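Local coordinates for protein malonyl-CoA decarboxylase (Rhodopseudomonas palustris, PDB 4KSA) that probably catalyses the decarboxylation of malonyl-CoA to acetyl-CoA and carbon dioxide, at residues Leu78-Ala82 with Glu83-Pro87; Glu97-Arg100 with Ala101-Ala105; Leu187-Ile190 with Ile191-Glu194. All coordinates share one frame; numbering follows the deposited sequence.

All three interactions lie where a helix ends, and each is a local contact between neighbours on one turn. Interactions 1 and 2 belong to consecutive helices, 71-83 and 89-101, with centres about 28 Å apart. Interaction 3 ends helix 184-193 beside the central sheet, its centre about 55 Å from that of interaction 2. Interaction 1 is partly buried and sets a phenylalanine against an alanine and a leucine. Interaction 2 is a surface contact, one ring on a methyl group, with a salt bridge to the second subunit. In interaction 3, also partly buried, a tyrosine ring and a guanidinium each turn a face to one carbonyl oxygen, and a salt bridge reaches the third subunit.

Interaction 1: residues Leu78-Ala82 with Glu83-Pro87; sequences LDALA and EQFGP
Phe-85 has CG anti to its own carbonyl carbon (chi1 -61°), which carries the ring back along the last turn of helix 71-83 to Ala-80 and Leu-81. The ring arrives edge first. Its CD2 lies 3.3 Å from Ala-80 O, and this oxygen sits near the ring plane. The same CD2 is 4.2 Å from CD2 of Leu-81, an apolar contact.

Two backbone bonds hold this turn at Ala-80 O. Gln-84 N donates to Ala-80 O at 2.9 Å from a position tilted out of the carbonyl plane. Phe-85 N donates to Ala-80 O at 3.3 Å, in the carbonyl plane. One residue earlier, Glu-83 N reaches Asp-79 O at 3.1 Å, and that oxygen also accepts from Ala-82 N. Both carbonyls are therefore gripped twice.

Outside the turn, Phe-85 packs on Ser-43 and Glu-44 of helix 36-48 and on Arg-118 and Arg-119 of helix 118-126. Arg-119 also hydrogen-bonds Leu-81 O. With a serine in place of Phe-85, the ring would be gone and a gap would probably open between Leu-81 and these two helices.

Phe-85 N reaches back five positions along the chain to Ala-80 O. This i+5 to i bond, next to the ordinary i+4 bond of Gln-84 N, is of the pi-helical type and widens the last turn of helix 71-83.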
ATOM      1  N   LEU A  78     -21.506  31.329 -18.285  1.00 41.94           N
ATOM      2  CA  LEU A  78     -21.931  31.267 -16.903  1.00 40.68           C
ATOM      3  C   LEU A  78     -23.299  31.921 -16.816  1.00 41.78           C
ATOM      4  O   LEU A  78     -24.190  31.391 -16.165  1.00 42.68           O
ATOM      5  CB  LEU A  78     -20.932  31.987 -15.996  1.00 39.36           C
ATOM      6  CG  LEU A  78     -19.523  31.402 -15.904  1.00 38.16           C
ATOM      7  CD1 LEU A  78     -18.714  32.155 -14.847  1.00 36.85           C
ATOM      8  CD2 LEU A  78     -19.614  29.928 -15.539  1.00 38.37           C
ATOM      9  N   ASP A  79     -23.475  33.067 -17.480  1.00 43.67           N
ATOM     10  CA  ASP A  79     -24.766  33.754 -17.458  1.00 43.45           C
ATOM     11  C   ASP A  79     -25.822  32.871 -18.101  1.00 43.05           C
ATOM     12  O   ASP A  79     -26.958  32.829 -17.655  1.00 42.73           O
ATOM     13  CB  ASP A  79     -24.687  35.104 -18.177  1.00 45.44           C
ATOM     14  CG  ASP A  79     -24.162  36.222 -17.269  1.00 50.14           C
ATOM     15  OD1 ASP A  79     -24.601  36.295 -16.103  1.00 50.24           O
ATOM     16  OD2 ASP A  79     -23.325  37.041 -17.714  1.00 52.56           O
ATOM     17  N   ALA A  80     -25.430  32.154 -19.148  1.00 43.95           N
ATOM     18  CA  ALA A  80     -26.327  31.240 -19.845  1.00 43.48           C
ATOM     19  C   ALA A  80     -26.818  30.171 -18.859  1.00 45.20           C
ATOM     20  O   ALA A  80     -27.959  29.710 -18.961  1.00 46.69           O
ATOM     21  CB  ALA A  80     -25.602  30.575 -21.028  1.00 38.54           C
ATOM     22  N   LEU A  81     -25.965  29.773 -17.913  1.00 43.20           N
ATOM     23  CA  LEU A  81     -26.379  28.769 -16.950  1.00 43.40           C
ATOM     24  C   LEU A  81     -27.508  29.332 -16.110  1.00 43.96           C
ATOM     25  O   LEU A  81     -28.375  28.590 -15.653  1.00 43.99           O
ATOM     26  CB  LEU A  81     -25.223  28.341 -16.030  1.00 40.18           C
ATOM     27  CG  LEU A  81     -24.006  27.643 -16.660  1.00 39.94           C
ATOM     28  CD1 LEU A  81     -22.902  27.528 -15.630  1.00 37.10           C
ATOM     29  CD2 LEU A  81     -24.382  26.280 -17.202  1.00 36.84           C
ATOM     30  N   ALA A  82     -27.515  30.647 -15.924  1.00 44.98           N
ATOM     31  CA  ALA A  82     -28.549  31.264 -15.105  1.00 47.84           C
ATOM     32  C   ALA A  82     -29.893  31.442 -15.796  1.00 50.68           C
ATOM     33  O   ALA A  82     -30.930  31.089 -15.215  1.00 51.78           O
ATOM     34  CB  ALA A  82     -28.073  32.596 -14.561  1.00 47.21           C
ATOM     35  N   GLU A  83     -29.894  31.966 -17.023  1.00 53.14           N
ATOM     36  CA  GLU A  83     -31.159  32.185 -17.713  1.00 57.11           C
ATOM     37  C   GLU A  83     -31.661  31.033 -18.579  1.00 55.83           C
ATOM     38  O   GLU A  83     -32.852  30.721 -18.564  1.00 55.89           O
ATOM     39  CB  GLU A  83     -31.113  33.464 -18.555  1.00 62.05           C
ATOM     40  CG  GLU A  83     -30.282  33.386 -19.816  1.00 71.60           C
ATOM     41  CD  GLU A  83     -30.473  34.612 -20.705  1.00 77.39           C
ATOM     42  OE1 GLU A  83     -30.468  35.749 -20.168  1.00 80.42           O
ATOM     43  OE2 GLU A  83     -30.620  34.439 -21.940  1.00 81.38           O
ATOM     44  N   GLN A  84     -30.777  30.383 -19.320  1.00 53.37           N
ATOM     45  CA  GLN A  84     -31.233  29.295 -20.165  1.00 53.18           C
ATOM     46  C   GLN A  84     -31.346  27.917 -19.511  1.00 51.94           C
ATOM     47  O   GLN A  84     -32.279  27.164 -19.795  1.00 52.98           O
ATOM     48  CB  GLN A  84     -30.351  29.224 -21.407  1.00 54.13           C
ATOM     49  CG  GLN A  84     -30.516  30.473 -22.260  1.00 58.18           C
ATOM     50  CD  GLN A  84     -29.541  30.547 -23.398  1.00 60.97           C
ATOM     51  OE1 GLN A  84     -29.446  29.617 -24.214  1.00 63.31           O
ATOM     52  NE2 GLN A  84     -28.802  31.662 -23.474  1.00 59.14           N
ATOM     53  N   PHE A  85     -30.427  27.594 -18.610  1.00 48.91           N
ATOM     54  CA  PHE A  85     -30.441  26.289 -17.983  1.00 45.38           C
ATOM     55  C   PHE A  85     -31.075  26.173 -16.610  1.00 44.98           C
ATOM     56  O   PHE A  85     -30.641  25.378 -15.775  1.00 44.09           O
ATOM     57  CB  PHE A  85     -29.031  25.754 -17.962  1.00 42.90           C
ATOM     58  CG  PHE A  85     -28.451  25.582 -19.320  1.00 41.23           C
ATOM     59  CD1 PHE A  85     -28.703  24.432 -20.053  1.00 39.55           C
ATOM     60  CD2 PHE A  85     -27.651  26.571 -19.870  1.00 41.74           C
ATOM     61  CE1 PHE A  85     -28.166  24.258 -21.314  1.00 40.55           C
ATOM     62  CE2 PHE A  85     -27.104  26.415 -21.140  1.00 43.91           C
ATOM     63  CZ  PHE A  85     -27.362  25.249 -21.866  1.00 43.34           C
ATOM     64  N   GLY A  86     -32.116  26.957 -16.380  1.00 45.47           N
ATOM     65  CA  GLY A  86     -32.813  26.875 -15.110  1.00 46.92           C
ATOM     66  C   GLY A  86     -33.917  25.844 -15.280  1.00 47.86           C
ATOM     67  O   GLY A  86     -33.913  25.089 -16.262  1.00 48.30           O
ATOM     68  N   PRO A  87     -34.877  25.774 -14.351  1.00 48.73           N
ATOM     69  CA  PRO A  87     -35.955  24.786 -14.502  1.00 50.46           C
ATOM     70  C   PRO A  87     -36.886  25.174 -15.631  1.00 51.84           C
ATOM     71  O   PRO A  87     -37.027  26.358 -15.922  1.00 52.85           O
ATOM     72  CB  PRO A  87     -36.670  24.856 -13.162  1.00 49.11           C
ATOM     73  CG  PRO A  87     -36.524  26.301 -12.794  1.00 49.32           C
ATOM     74  CD  PRO A  87     -35.059  26.567 -13.123  1.00 48.36           C
TER

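Interaction 2: residues Glu97-Arg100 with Ala101-Ala105; sequences EAFR and ADASA
Phe-99 meets Ala-103 where the chain leaves helix 89-101. The methyl group CB of Ala-103 lies 3.4 Å from CE2 of Phe-99 and comes to the ring obliquely. The neighbouring ring atom CD2 of Phe-99 is 3.7 Å from Ala-103 CA. The CB bond of Phe-99 points away from 101-105, but CG lies opposite the backbone N (chi1 165°), and this turn of the side chain brings the end of the ring nearer.

The backbone behind this pair is still helical. Ala-101 N donates to Glu-97 O at 3.0 Å, and Asp-102 N donates to Ala-98 O at 3.1 Å. The methyl group of Ala-101 lies close to the same two carbonyl oxygens. Asp-102 is the first residue to leave helical geometry. An inverse gamma turn follows, centred on Ala-103 and closed by Ser-104 N to Asp-102 O at 2.7 Å. That turn sets the methyl group of Ala-103 beside the ring.

A charged pair flanks the exit. Arg-100 NH2 makes a salt bridge to Glu-97 OE1 at 2.8 Å. The hydrogen bonds to this oxygen from NH2 and NE are both weak in geometry. Arg-100 NH1 of the second subunit also forms a salt bridge with this oxygen, so Glu-97 ties the two chains together.

Ser-104 is the N-cap of the next helix, with a weak bond from Ala-107 N to its OG. The loop thus joins helix 89-101 to helix 105-115. Phe-99 lies between the two helices, packing on Ala-107, Thr-108 and Leu-111 of helix 105-115 and on Ile-96 of the second subunit.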
ATOM      1  N   GLU A  97     -49.881  23.392 -10.519  1.00 58.55           N
ATOM      2  CA  GLU A  97     -51.329  23.343 -10.605  1.00 58.92           C
ATOM      3  C   GLU A  97     -51.846  21.924 -10.310  1.00 58.19           C
ATOM      4  O   GLU A  97     -52.916  21.764  -9.706  1.00 59.53           O
ATOM      5  CB  GLU A  97     -51.796  23.832 -11.984  1.00 60.23           C
ATOM      6  CG  GLU A  97     -53.174  24.503 -11.963  1.00 65.23           C
ATOM      7  CD  GLU A  97     -53.186  25.858 -11.239  1.00 69.09           C
ATOM      8  OE1 GLU A  97     -52.330  26.085 -10.347  1.00 69.98           O
ATOM      9  OE2 GLU A  97     -54.072  26.691 -11.555  1.00 68.98           O
ATOM     10  N   ALA A  98     -51.090  20.903 -10.719  1.00 55.08           N
ATOM     11  CA  ALA A  98     -51.483  19.517 -10.455  1.00 51.95           C
ATOM     12  C   ALA A  98     -51.515  19.278  -8.939  1.00 51.40           C
ATOM     13  O   ALA A  98     -52.463  18.695  -8.404  1.00 52.77           O
ATOM     14  CB  ALA A  98     -50.514  18.568 -11.104  1.00 48.41           C
ATOM     15  N   PHE A  99     -50.481  19.747  -8.248  1.00 49.96           N
ATOM     16  CA  PHE A  99     -50.387  19.596  -6.801  1.00 48.35           C
ATOM     17  C   PHE A  99     -51.380  20.475  -6.018  1.00 49.17           C
ATOM     18  O   PHE A  99     -51.812  20.111  -4.916  1.00 49.59           O
ATOM     19  CB  PHE A  99     -48.944  19.882  -6.361  1.00 45.37           C
ATOM     20  CG  PHE A  99     -48.784  20.119  -4.890  1.00 43.18           C
ATOM     21  CD1 PHE A  99     -49.054  21.363  -4.337  1.00 42.50           C
ATOM     22  CD2 PHE A  99     -48.373  19.099  -4.053  1.00 44.09           C
ATOM     23  CE1 PHE A  99     -48.918  21.589  -2.977  1.00 40.60           C
ATOM     24  CE2 PHE A  99     -48.232  19.315  -2.684  1.00 44.00           C
ATOM     25  CZ  PHE A  99     -48.506  20.565  -2.147  1.00 42.59           C
ATOM     26  N   ARG A 100     -51.738  21.633  -6.566  1.00 50.09           N
ATOM     27  CA  ARG A 100     -52.677  22.515  -5.879  1.00 49.88           C
ATOM     28  C   ARG A 100     -54.076  21.896  -6.011  1.00 49.93           C
ATOM     29  O   ARG A 100     -54.926  22.042  -5.118  1.00 49.19           O
ATOM     30  CB  ARG A 100     -52.616  23.921  -6.484  1.00 51.28           C
ATOM     31  CG  ARG A 100     -52.692  25.047  -5.443  1.00 54.35           C
ATOM     32  CD  ARG A 100     -52.018  26.333  -5.942  1.00 54.71           C
ATOM     33  NE  ARG A 100     -52.531  26.723  -7.253  1.00 55.93           N
ATOM     34  CZ  ARG A 100     -53.726  27.265  -7.464  1.00 54.85           C
ATOM     35  NH1 ARG A 100     -54.544  27.500  -6.442  1.00 53.07           N
ATOM     36  NH2 ARG A 100     -54.119  27.539  -8.703  1.00 55.52           N
ATOM     37  N   ALA A 101     -54.278  21.174  -7.118  1.00 47.70           N
ATOM     38  CA  ALA A 101     -55.527  20.474  -7.418  1.00 48.77           C
ATOM     39  C   ALA A 101     -55.734  19.247  -6.499  1.00 50.64           C
ATOM     40  O   ALA A 101     -56.858  18.892  -6.127  1.00 49.63           O
ATOM     41  CB  ALA A 101     -55.501  20.028  -8.868  1.00 46.85           C
ATOM     42  N   ASP A 102     -54.626  18.603  -6.150  1.00 52.08           N
ATOM     43  CA  ASP A 102     -54.633  17.426  -5.299  1.00 51.93           C
ATOM     44  C   ASP A 102     -53.176  17.131  -4.960  1.00 51.18           C
ATOM     45  O   ASP A 102     -52.412  16.692  -5.822  1.00 50.79           O
ATOM     46  CB  ASP A 102     -55.244  16.251  -6.063  1.00 54.68           C
ATOM     47  CG  ASP A 102     -55.279  14.958  -5.251  1.00 55.55           C
ATOM     48  OD1 ASP A 102     -55.251  13.870  -5.897  1.00 53.84           O
ATOM     49  OD2 ASP A 102     -55.354  15.037  -3.995  1.00 52.63           O
ATOM     50  N   ALA A 103     -52.796  17.382  -3.711  1.00 49.87           N
ATOM     51  CA  ALA A 103     -51.429  17.149  -3.258  1.00 50.81           C
ATOM     52  C   ALA A 103     -51.109  15.657  -3.081  1.00 52.17           C
ATOM     53  O   ALA A 103     -50.894  15.182  -1.963  1.00 52.26           O
ATOM     54  CB  ALA A 103     -51.190  17.896  -1.946  1.00 51.07           C
ATOM     55  N   SER A 104     -51.075  14.930  -4.193  1.00 51.88           N
ATOM     56  CA  SER A 104     -50.787  13.511  -4.173  1.00 53.22           C
ATOM     57  C   SER A 104     -49.284  13.249  -4.170  1.00 56.50           C
ATOM     58  O   SER A 104     -48.484  14.138  -4.471  1.00 59.23           O
ATOM     59  CB  SER A 104     -51.388  12.860  -5.394  1.00 53.48           C
ATOM     60  OG  SER A 104     -50.873  13.453  -6.565  1.00 55.42           O
ATOM     61  N   ALA A 105     -48.894  12.022  -3.843  1.00 56.88           N
ATOM     62  CA  ALA A 105     -47.485  11.658  -3.807  1.00 55.99           C
ATOM     63  C   ALA A 105     -46.869  11.822  -5.198  1.00 56.22           C
ATOM     64  O   ALA A 105     -45.712  12.214  -5.341  1.00 56.39           O
ATOM     65  CB  ALA A 105     -47.337  10.217  -3.323  1.00 53.48           C
TER

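Interaction 3: residues Leu187-Ile190 with Ile191-Glu194; sequences LEKI and IRYE
Tyr-193 folds back onto Lys-189 in the last turn of helix 184-193. This helix follows strand 174-178 and packs against the central sheet, consistent with the acetyltransferase-like fold of the family. The CB of Tyr-193 lies 4.0 Å from Lys-189 O. CG lies anti to the carbonyl carbon of Tyr-193 (chi1 -53°), which puts the ring over that oxygen. CG and CD2 of Tyr-193 are each 3.5 Å from Lys-189 O, CD1 and CE2 each 3.8 Å, and the oxygen faces the ring, offset toward its rim. Farther out, CE1 and CZ of Tyr-193 are both 4.0 Å from Lys-189 CB. OH ends in a hydrogen bond to Glu-227, which also forms a long, weak ion pair with Lys-189 NZ.

Arg-192 comes to Lys-189 from another direction. Its chain bends at chi3 and brings the guanidinium back, with one face toward Lys-189 O and NH1 beside Lys-189 CB at 3.8 Å. Ile-190 packs on Phe-231 and Ile-178 of the sheet. Glu-188 forms a salt bridge with Arg-206 of the third subunit.

Two backbone donors share Lys-189 O. Tyr-193 N binds it in the carbonyl plane at 3.1 Å, and Arg-192 N at 2.8 Å, 54° out of that plane.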
ATOM      1  N   LEU A 187       4.103  18.905  -3.169  1.00 40.01           N
ATOM      2  CA  LEU A 187       4.892  19.970  -2.566  1.00 42.19           C
ATOM      3  C   LEU A 187       4.922  21.205  -3.446  1.00 42.96           C
ATOM      4  O   LEU A 187       4.986  22.322  -2.949  1.00 43.57           O
ATOM      5  CB  LEU A 187       6.324  19.502  -2.274  1.00 39.69           C
ATOM      6  CG  LEU A 187       6.418  18.584  -1.049  1.00 40.44           C
ATOM      7  CD1 LEU A 187       7.858  18.269  -0.819  1.00 40.54           C
ATOM      8  CD2 LEU A 187       5.821  19.239   0.199  1.00 37.23           C
ATOM      9  N   GLU A 188       4.861  20.997  -4.752  1.00 44.55           N
ATOM     10  CA  GLU A 188       4.887  22.101  -5.704  1.00 47.14           C
ATOM     11  C   GLU A 188       3.664  22.983  -5.484  1.00 47.85           C
ATOM     12  O   GLU A 188       3.771  24.206  -5.421  1.00 47.83           O
ATOM     13  CB  GLU A 188       4.910  21.546  -7.129  1.00 49.06           C
ATOM     14  CG  GLU A 188       5.106  22.563  -8.233  1.00 50.25           C
ATOM     15  CD  GLU A 188       5.536  21.906  -9.547  1.00 53.69           C
ATOM     16  OE1 GLU A 188       6.749  21.949  -9.870  1.00 56.17           O
ATOM     17  OE2 GLU A 188       4.671  21.335 -10.249  1.00 52.83           O
ATOM     18  N   LYS A 189       2.499  22.357  -5.356  1.00 48.51           N
ATOM     19  CA  LYS A 189       1.273  23.096  -5.118  1.00 48.22           C
ATOM     20  C   LYS A 189       1.399  23.844  -3.795  1.00 51.74           C
ATOM     21  O   LYS A 189       0.993  24.992  -3.695  1.00 53.03           O
ATOM     22  CB  LYS A 189       0.076  22.152  -5.049  1.00 42.89           C
ATOM     23  CG  LYS A 189      -0.163  21.295  -6.279  1.00 39.67           C
ATOM     24  CD  LYS A 189      -1.281  20.300  -6.000  1.00 40.09           C
ATOM     25  CE  LYS A 189      -1.413  19.246  -7.078  1.00 41.58           C
ATOM     26  NZ  LYS A 189      -2.009  19.734  -8.357  1.00 43.83           N
ATOM     27  N   ILE A 190       1.969  23.189  -2.785  1.00 55.96           N
ATOM     28  CA  ILE A 190       2.142  23.796  -1.464  1.00 59.88           C
ATOM     29  C   ILE A 190       2.984  25.071  -1.531  1.00 62.54           C
ATOM     30  O   ILE A 190       2.763  26.009  -0.775  1.00 62.65           O
ATOM     31  CB  ILE A 190       2.818  22.809  -0.467  1.00 60.05           C
ATOM     32  CG1 ILE A 190       1.862  21.671  -0.099  1.00 59.55           C
ATOM     33  CG2 ILE A 190       3.236  23.548   0.803  1.00 60.28           C
ATOM     34  CD1 ILE A 190       0.731  22.095   0.803  1.00 59.04           C
ATOM     35  N   ILE A 191       3.951  25.105  -2.438  1.00 66.56           N
ATOM     36  CA  ILE A 191       4.803  26.278  -2.579  1.00 70.72           C
ATOM     37  C   ILE A 191       3.975  27.468  -3.054  1.00 73.59           C
ATOM     38  O   ILE A 191       4.425  28.603  -3.006  1.00 75.78           O
ATOM     39  CB  ILE A 191       5.952  26.022  -3.588  1.00 70.71           C
ATOM     40  CG1 ILE A 191       6.822  24.855  -3.102  1.00 72.66           C
ATOM     41  CG2 ILE A 191       6.798  27.270  -3.742  1.00 69.04           C
ATOM     42  CD1 ILE A 191       7.973  24.479  -4.042  1.00 72.24           C
ATOM     43  N   ARG A 192       2.755  27.211  -3.505  1.00 76.87           N
ATOM     44  CA  ARG A 192       1.888  28.278  -3.975  1.00 79.55           C
ATOM     45  C   ARG A 192       0.816  28.638  -2.948  1.00 80.78           C
ATOM     46  O   ARG A 192       0.380  29.783  -2.881  1.00 81.36           O
ATOM     47  CB  ARG A 192       1.239  27.868  -5.297  1.00 80.84           C
ATOM     48  CG  ARG A 192       0.242  28.871  -5.833  1.00 85.37           C
ATOM     49  CD  ARG A 192      -0.263  28.491  -7.220  1.00 89.17           C
ATOM     50  NE  ARG A 192      -0.862  27.154  -7.273  1.00 93.20           N
ATOM     51  CZ  ARG A 192      -0.187  26.028  -7.499  1.00 94.44           C
ATOM     52  NH1 ARG A 192      -0.824  24.860  -7.529  1.00 92.51           N
ATOM     53  NH2 ARG A 192       1.126  26.069  -7.708  1.00 95.56           N
ATOM     54  N   TYR A 193       0.418  27.657  -2.138  1.00 82.70           N
ATOM     55  CA  TYR A 193      -0.609  27.834  -1.105  1.00 84.68           C
ATOM     56  C   TYR A 193      -0.055  28.289   0.260  1.00 87.99           C
ATOM     57  O   TYR A 193      -0.829  28.529   1.192  1.00 87.95           O
ATOM     58  CB  TYR A 193      -1.366  26.518  -0.866  1.00 81.69           C
ATOM     59  CG  TYR A 193      -1.964  25.836  -2.077  1.00 78.30           C
ATOM     60  CD1 TYR A 193      -2.406  24.513  -1.992  1.00 76.33           C
ATOM     61  CD2 TYR A 193      -2.095  26.498  -3.299  1.00 77.22           C
ATOM     62  CE1 TYR A 193      -2.961  23.865  -3.084  1.00 75.05           C
ATOM     63  CE2 TYR A 193      -2.649  25.856  -4.403  1.00 75.64           C
ATOM     64  CZ  TYR A 193      -3.080  24.539  -4.286  1.00 75.77           C
ATOM     65  OH  TYR A 193      -3.633  23.898  -5.372  1.00 76.09           O
ATOM     66  N   GLU A 194       1.266  28.385   0.391  1.00 91.38           N
ATOM     67  CA  GLU A 194       1.865  28.790   1.661  1.00 95.13           C
ATOM     68  C   GLU A 194       1.371  30.173   2.083  1.00 97.50           C
ATOM     69  O   GLU A 194       1.444  31.129   1.302  1.00 97.92           O
ATOM     70  CB  GLU A 194       3.398  28.791   1.560  1.00 95.87           C
ATOM     71  CG  GLU A 194       4.115  29.268   2.833  1.00 96.31           C
ATOM     72  CD  GLU A 194       3.852  28.383   4.048  1.00 96.38           C
ATOM     73  OE1 GLU A 194       4.035  28.866   5.187  1.00 95.06           O
ATOM     74  OE2 GLU A 194       3.478  27.204   3.868  1.00 96.50           O
TER